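Local coordinates for phage-like element PBSX protein xkdH (PDB 3F3B), which is of unknown function but belongs to a family of the phage-barrel clan and is probably a structural component of the phage-like particle PBSX, at residues L7-Q19 against V36-C50. Numbering follows the deposited sequence.
With PO4 (phosphate ion), chain B.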
loop_
_atom_site.group_PDB
_atom_site.type_symbol
_atom_site.label_atom_id
_atom_site.label_comp_id
_atom_site.label_asym_id
_atom_site.label_seq_id
_atom_site.Cartn_x
_atom_site.Cartn_y
_atom_site.Cartn_z
ATOM N N LEU A 7 -1.040 6.383 18.253
ATOM C CA LEU A 7 -0.021 5.348 18.325
ATOM C C LEU A 7 0.728 5.215 16.997
ATOM O O LEU A 7 0.122 5.263 15.922
ATOM C CB LEU A 7 -0.643 3.999 18.698
ATOM C CG LEU A 7 -1.224 3.798 20.101
ATOM C CD1 LEU A 7 -1.542 2.321 20.270
ATOM C CD2 LEU A 7 -0.232 4.234 21.173
ATOM N N ILE A 8 2.047 5.048 17.087
ATOM C CA ILE A 8 2.910 4.909 15.920
ATOM C C ILE A 8 3.033 3.446 15.479
ATOM O O ILE A 8 3.337 2.572 16.283
ATOM C CB ILE A 8 4.342 5.456 16.218
ATOM C CG1 ILE A 8 4.440 6.946 15.882
ATOM C CG2 ILE A 8 5.376 4.698 15.405
ATOM C CD1 ILE A 8 3.433 7.817 16.592
ATOM N N HIS A 9 2.788 3.184 14.200
ATOM C CA HIS A 9 2.919 1.837 13.665
ATOM C C HIS A 9 4.129 1.794 12.732
ATOM O O HIS A 9 4.699 2.824 12.391
ATOM C CB HIS A 9 1.658 1.433 12.902
ATOM C CG HIS A 9 0.430 1.387 13.754
ATOM N ND1 HIS A 9 0.344 0.615 14.894
ATOM C CD2 HIS A 9 -0.759 2.021 13.639
ATOM C CE1 HIS A 9 -0.847 0.775 15.443
ATOM N NE2 HIS A 9 -1.536 1.623 14.701
ATOM N N ARG A 10 4.531 0.598 12.333
ATOM C CA ARG A 10 5.677 0.442 11.441
ATOM C C ARG A 10 5.275 -0.428 10.270
ATOM O O ARG A 10 4.682 -1.487 10.456
ATOM C CB ARG A 10 6.853 -0.214 12.175
ATOM C CG ARG A 10 7.392 0.614 13.320
ATOM C CD ARG A 10 8.053 1.872 12.799
ATOM N NE ARG A 10 8.373 2.799 13.880
ATOM C CZ ARG A 10 9.422 3.612 13.876
ATOM N NH1 ARG A 10 10.267 3.610 12.850
ATOM N NH2 ARG A 10 9.621 4.437 14.893
ATOM N N CYS A 11 5.606 0.017 9.065
ATOM C CA CYS A 11 5.277 -0.746 7.872
ATOM C C CYS A 11 6.411 -0.714 6.852
ATOM O O CYS A 11 7.314 0.124 6.921
ATOM C CB CYS A 11 4.012 -0.182 7.221
ATOM S SG CYS A 11 4.235 1.478 6.533
ATOM N N ASP A 12 6.364 -1.656 5.918
ATOM C CA ASP A 12 7.337 -1.708 4.840
ATOM C C ASP A 12 6.559 -1.244 3.625
ATOM O O ASP A 12 5.378 -1.560 3.483
ATOM C CB ASP A 12 7.843 -3.127 4.616
ATOM C CG ASP A 12 8.716 -3.612 5.746
ATOM O OD1 ASP A 12 9.326 -2.759 6.434
ATOM O OD2 ASP A 12 8.803 -4.845 5.932
ATOM N N ILE A 13 7.213 -0.492 2.754
ATOM C CA ILE A 13 6.560 0.027 1.572
ATOM C C ILE A 13 7.217 -0.503 0.296
ATOM O O ILE A 13 8.439 -0.597 0.208
ATOM C CB ILE A 13 6.606 1.571 1.587
ATOM C CG1 ILE A 13 6.045 2.094 2.913
ATOM C CG2 ILE A 13 5.782 2.129 0.451
ATOM C CD1 ILE A 13 6.204 3.603 3.120
ATOM N N TYR A 14 6.387 -0.846 -0.685
ATOM C CA TYR A 14 6.838 -1.362 -1.976
ATOM C C TYR A 14 6.221 -0.505 -3.066
ATOM O O TYR A 14 5.002 -0.307 -3.093
ATOM C CB TYR A 14 6.356 -2.803 -2.202
ATOM C CG TYR A 14 6.817 -3.814 -1.181
ATOM C CD1 TYR A 14 7.681 -4.851 -1.540
ATOM C CD2 TYR A 14 6.370 -3.752 0.140
ATOM C CE1 TYR A 14 8.084 -5.806 -0.608
ATOM C CE2 TYR A 14 6.767 -4.694 1.080
ATOM C CZ TYR A 14 7.624 -5.719 0.704
ATOM O OH TYR A 14 8.029 -6.643 1.644
ATOM N N HIS A 15 7.050 -0.023 -3.982
ATOM C CA HIS A 15 6.560 0.801 -5.071
ATOM C C HIS A 15 6.320 -0.011 -6.337
ATOM O O HIS A 15 7.060 -0.948 -6.634
ATOM C CB HIS A 15 7.561 1.906 -5.381
ATOM C CG HIS A 15 7.882 2.776 -4.212
ATOM N ND1 HIS A 15 6.917 3.242 -3.344
ATOM C CD2 HIS A 15 9.052 3.311 -3.798
ATOM C CE1 HIS A 15 7.479 4.029 -2.448
ATOM N NE2 HIS A 15 8.774 4.089 -2.700
ATOM N N GLU A 16 5.277 0.345 -7.077
ATOM C CA GLU A 16 4.998 -0.331 -8.332
ATOM C C GLU A 16 6.188 0.011 -9.226
ATOM O O GLU A 16 6.706 1.127 -9.176
ATOM C CB GLU A 16 3.700 0.201 -8.952
ATOM C CG GLU A 16 2.436 -0.180 -8.187
ATOM C CD GLU A 16 1.981 -1.611 -8.465
ATOM O OE1 GLU A 16 2.851 -2.500 -8.617
ATOM O OE2 GLU A 16 0.752 -1.852 -8.519
ATOM N N ALA A 17 6.637 -0.942 -10.029
ATOM C CA ALA A 17 7.770 -0.688 -10.907
ATOM C C ALA A 17 7.567 -1.324 -12.273
ATOM O O ALA A 17 6.911 -2.359 -12.397
ATOM C CB ALA A 17 9.061 -1.214 -10.266
ATOM N N ALA A 18 8.117 -0.685 -13.300
ATOM C CA ALA A 18 8.012 -1.208 -14.655
ATOM C C ALA A 18 9.020 -2.343 -14.761
ATOM O O ALA A 18 10.197 -2.165 -14.434
ATOM C CB ALA A 18 8.329 -0.122 -15.668
ATOM N N GLN A 19 8.553 -3.510 -15.203
ATOM C CA GLN A 19 9.415 -4.681 -15.345
ATOM C C GLN A 19 10.070 -4.728 -16.716
ATOM O O GLN A 19 9.539 -4.196 -17.691
ATOM C CB GLN A 19 8.608 -5.959 -15.118
ATOM C CG GLN A 19 7.913 -6.004 -13.771
ATOM C CD GLN A 19 8.885 -5.888 -12.615
ATOM O OE1 GLN A 19 9.727 -6.765 -12.407
ATOM N NE2 GLN A 19 8.778 -4.801 -11.858
ATOM N N VAL A 36 5.109 -4.086 -17.966
ATOM C CA VAL A 36 4.518 -4.992 -16.994
ATOM C C VAL A 36 4.834 -4.367 -15.645
ATOM O O VAL A 36 6.000 -4.224 -15.289
ATOM C CB VAL A 36 5.145 -6.395 -17.066
ATOM C CG1 VAL A 36 4.576 -7.276 -15.957
ATOM C CG2 VAL A 36 4.873 -7.010 -18.437
ATOM N N ILE A 37 3.791 -3.988 -14.912
ATOM C CA ILE A 37 3.938 -3.341 -13.610
ATOM C C ILE A 37 3.762 -4.328 -12.463
ATOM O O ILE A 37 2.776 -5.072 -12.425
ATOM C CB ILE A 37 2.884 -2.213 -13.427
ATOM C CG1 ILE A 37 2.788 -1.361 -14.700
ATOM C CG2 ILE A 37 3.241 -1.359 -12.216
ATOM C CD1 ILE A 37 4.095 -0.757 -15.147
ATOM N N SER A 38 4.710 -4.324 -11.529
ATOM C CA SER A 38 4.651 -5.215 -10.369
ATOM C C SER A 38 5.544 -4.708 -9.251
ATOM O O SER A 38 6.286 -3.745 -9.435
ATOM C CB SER A 38 5.083 -6.629 -10.757
ATOM O OG SER A 38 6.432 -6.646 -11.186
ATOM N N TYR A 39 5.471 -5.357 -8.092
ATOM C CA TYR A 39 6.282 -4.959 -6.943
ATOM C C TYR A 39 7.543 -5.806 -6.845
ATOM O O TYR A 39 7.575 -6.942 -7.307
ATOM C CB TYR A 39 5.503 -5.118 -5.629
ATOM C CG TYR A 39 4.191 -4.372 -5.552
ATOM C CD1 TYR A 39 2.979 -5.041 -5.703
ATOM C CD2 TYR A 39 4.159 -3.003 -5.309
ATOM C CE1 TYR A 39 1.764 -4.361 -5.608
ATOM C CE2 TYR A 39 2.950 -2.316 -5.215
ATOM C CZ TYR A 39 1.762 -3.000 -5.366
ATOM O OH TYR A 39 0.570 -2.327 -5.293
ATOM N N PRO A 40 8.603 -5.259 -6.234
ATOM C CA PRO A 40 9.866 -5.990 -6.078
ATOM C C PRO A 40 9.769 -7.004 -4.930
ATOM O O PRO A 40 8.828 -6.960 -4.138
ATOM C CB PRO A 40 10.859 -4.878 -5.785
ATOM C CG PRO A 40 10.019 -3.908 -4.975
ATOM C CD PRO A 40 8.739 -3.863 -5.778
ATOM N N ASP A 41 10.737 -7.913 -4.846
ATOM C CA ASP A 41 10.757 -8.939 -3.797
ATOM C C ASP A 41 10.956 -8.330 -2.425
ATOM O O ASP A 41 10.314 -8.728 -1.458
ATOM C CB ASP A 41 11.891 -9.944 -4.039
ATOM C CG ASP A 41 11.491 -11.067 -4.964
ATOM O OD1 ASP A 41 10.401 -10.981 -5.582
ATOM O OD2 ASP A 41 12.274 -12.037 -5.075
ATOM N N THR A 42 11.871 -7.374 -2.346
ATOM C CA THR A 42 12.162 -6.728 -1.079
ATOM C C THR A 42 11.610 -5.310 -0.984
ATOM O O THR A 42 11.399 -4.628 -1.990
ATOM C CB THR A 42 13.680 -6.697 -0.807
ATOM O OG1 THR A 42 14.341 -5.959 -1.841
ATOM C CG2 THR A 42 14.233 -8.121 -0.764
ATOM N N PRO A 43 11.366 -4.850 0.246
ATOM C CA PRO A 43 10.835 -3.512 0.499
ATOM C C PRO A 43 11.741 -2.402 -0.013
ATOM O O PRO A 43 12.970 -2.494 0.088
ATOM C CB PRO A 43 10.711 -3.485 2.018
ATOM C CG PRO A 43 10.458 -4.922 2.357
ATOM C CD PRO A 43 11.451 -5.623 1.497
ATOM N N ASP A 44 11.133 -1.353 -0.565
ATOM C CA ASP A 44 11.905 -0.216 -1.048
ATOM C C ASP A 44 12.248 0.633 0.177
ATOM O O ASP A 44 13.341 1.182 0.290
ATOM C CB ASP A 44 11.092 0.590 -2.062
ATOM C CG ASP A 44 10.943 -0.135 -3.391
ATOM O OD1 ASP A 44 11.981 -0.493 -3.985
ATOM O OD2 ASP A 44 9.801 -0.348 -3.850
ATOM N N GLU A 45 11.297 0.721 1.099
ATOM C CA GLU A 45 11.477 1.469 2.337
ATOM C C GLU A 45 11.174 0.478 3.460
ATOM O O GLU A 45 10.322 -0.391 3.314
ATOM C CB GLU A 45 10.527 2.668 2.380
ATOM C CG GLU A 45 10.961 3.832 1.491
ATOM C CD GLU A 45 9.871 4.880 1.319
ATOM O OE1 GLU A 45 9.118 4.820 0.318
ATOM O OE2 GLU A 45 9.760 5.763 2.194
ATOM N N GLN A 46 11.869 0.608 4.581
ATOM C CA GLN A 46 11.681 -0.341 5.666
ATOM C C GLN A 46 11.400 0.282 7.027
ATOM O O GLN A 46 11.921 1.347 7.362
ATOM C CB GLN A 46 12.933 -1.216 5.751
ATOM C CG GLN A 46 12.672 -2.689 5.941
ATOM C CD GLN A 46 13.808 -3.553 5.423
ATOM O OE1 GLN A 46 13.779 -4.772 5.568
ATOM N NE2 GLN A 46 14.808 -2.929 4.805
ATOM N N ASP A 47 10.572 -0.403 7.808
ATOM C CA ASP A 47 10.228 0.040 9.151
ATOM C C ASP A 47 9.909 1.539 9.203
ATOM O O ASP A 47 10.433 2.277 10.038
ATOM C CB ASP A 47 11.388 -0.314 10.090
ATOM C CG ASP A 47 11.060 -0.070 11.550
ATOM O OD1 ASP A 47 9.942 -0.437 11.975
ATOM O OD2 ASP A 47 11.920 0.479 12.280
ATOM N N VAL A 48 9.038 1.981 8.302
ATOM C CA VAL A 48 8.653 3.386 8.232
ATOM C C VAL A 48 7.591 3.711 9.282
ATOM O O VAL A 48 6.625 2.959 9.447
ATOM C CB VAL A 48 8.090 3.736 6.835
ATOM C CG1 VAL A 48 7.797 5.226 6.748
ATOM C CG2 VAL A 48 9.077 3.328 5.763
ATOM N N PRO A 49 7.756 4.838 10.003
ATOM C CA PRO A 49 6.817 5.267 11.039
ATOM C C PRO A 49 5.573 5.937 10.468
ATOM O O PRO A 49 5.651 6.736 9.529
ATOM C CB PRO A 49 7.649 6.226 11.870
ATOM C CG PRO A 49 8.488 6.881 10.845
ATOM C CD PRO A 49 8.925 5.737 9.968
ATOM N N CYS A 50 4.425 5.614 11.057
ATOM C CA CYS A 50 3.154 6.177 10.630
ATOM C C CYS A 50 2.115 5.991 11.735
ATOM O O CYS A 50 2.368 5.320 12.738
ATOM C CB CYS A 50 2.680 5.460 9.370
ATOM S SG CYS A 50 2.485 3.679 9.619
HETATM P P PO4 B . 3.158 -2.108 14.943
HETATM O O1 PO4 B . 3.101 -3.580 14.736
HETATM O O2 PO4 B . 3.687 -1.816 16.301
HETATM O O3 PO4 B . 4.049 -1.502 13.925
HETATM O O4 PO4 B . 1.795 -1.537 14.813
HETATM O O HOH W 1 9.894 -0.628 -6.676
#
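The Tyr14 ring runs alongside Pro43, midway along a long, bulged antiparallel beta hairpin, whose base joins the curled sheet of this phage-barrel-clan domain. Pro43 CA makes a CH-pi contact over one face of the Tyr14 ring, 3.9 Å from its centroid, while Asp41 O sits at the ring edge. A classic beta bulge follows: Ile13 O accepts from both Asp44 N and Glu45 N. Asp44 turns its carboxylate back to His15, OD2 taking the backbone N at 2.8 Å in a nearly straight bond (172°), and one water bridges this oxygen to His15 O. His15 ND1 is hydrogen-bonded to Asp86. Farther out, the carboxylate of Glu16, brought round by a bend at chi2 (-79°), lies over the Tyr39 ring with OE1 3.3 Å above its plane; the Tyr39 hydroxyl bonds to Asn85 O. Toward the base, Asp12 OD1 receives Asp47 N at 3.0 Å as the second strand turns its corner. Beyond it Arg10, also bent at chi2 (-68°), spreads its guanidinium over Pro49 CB. Arg10 NH1 donates in plane to Asp47 O at 3.1 Å, whereas Asp47 OD2, well out of that plane, adds only charge attraction. At the base of the hairpin a phosphate, probably from crystallisation, accepts from Arg10 N, from Trp90 and, through O4, from His9 ND1 at 2.6 Å.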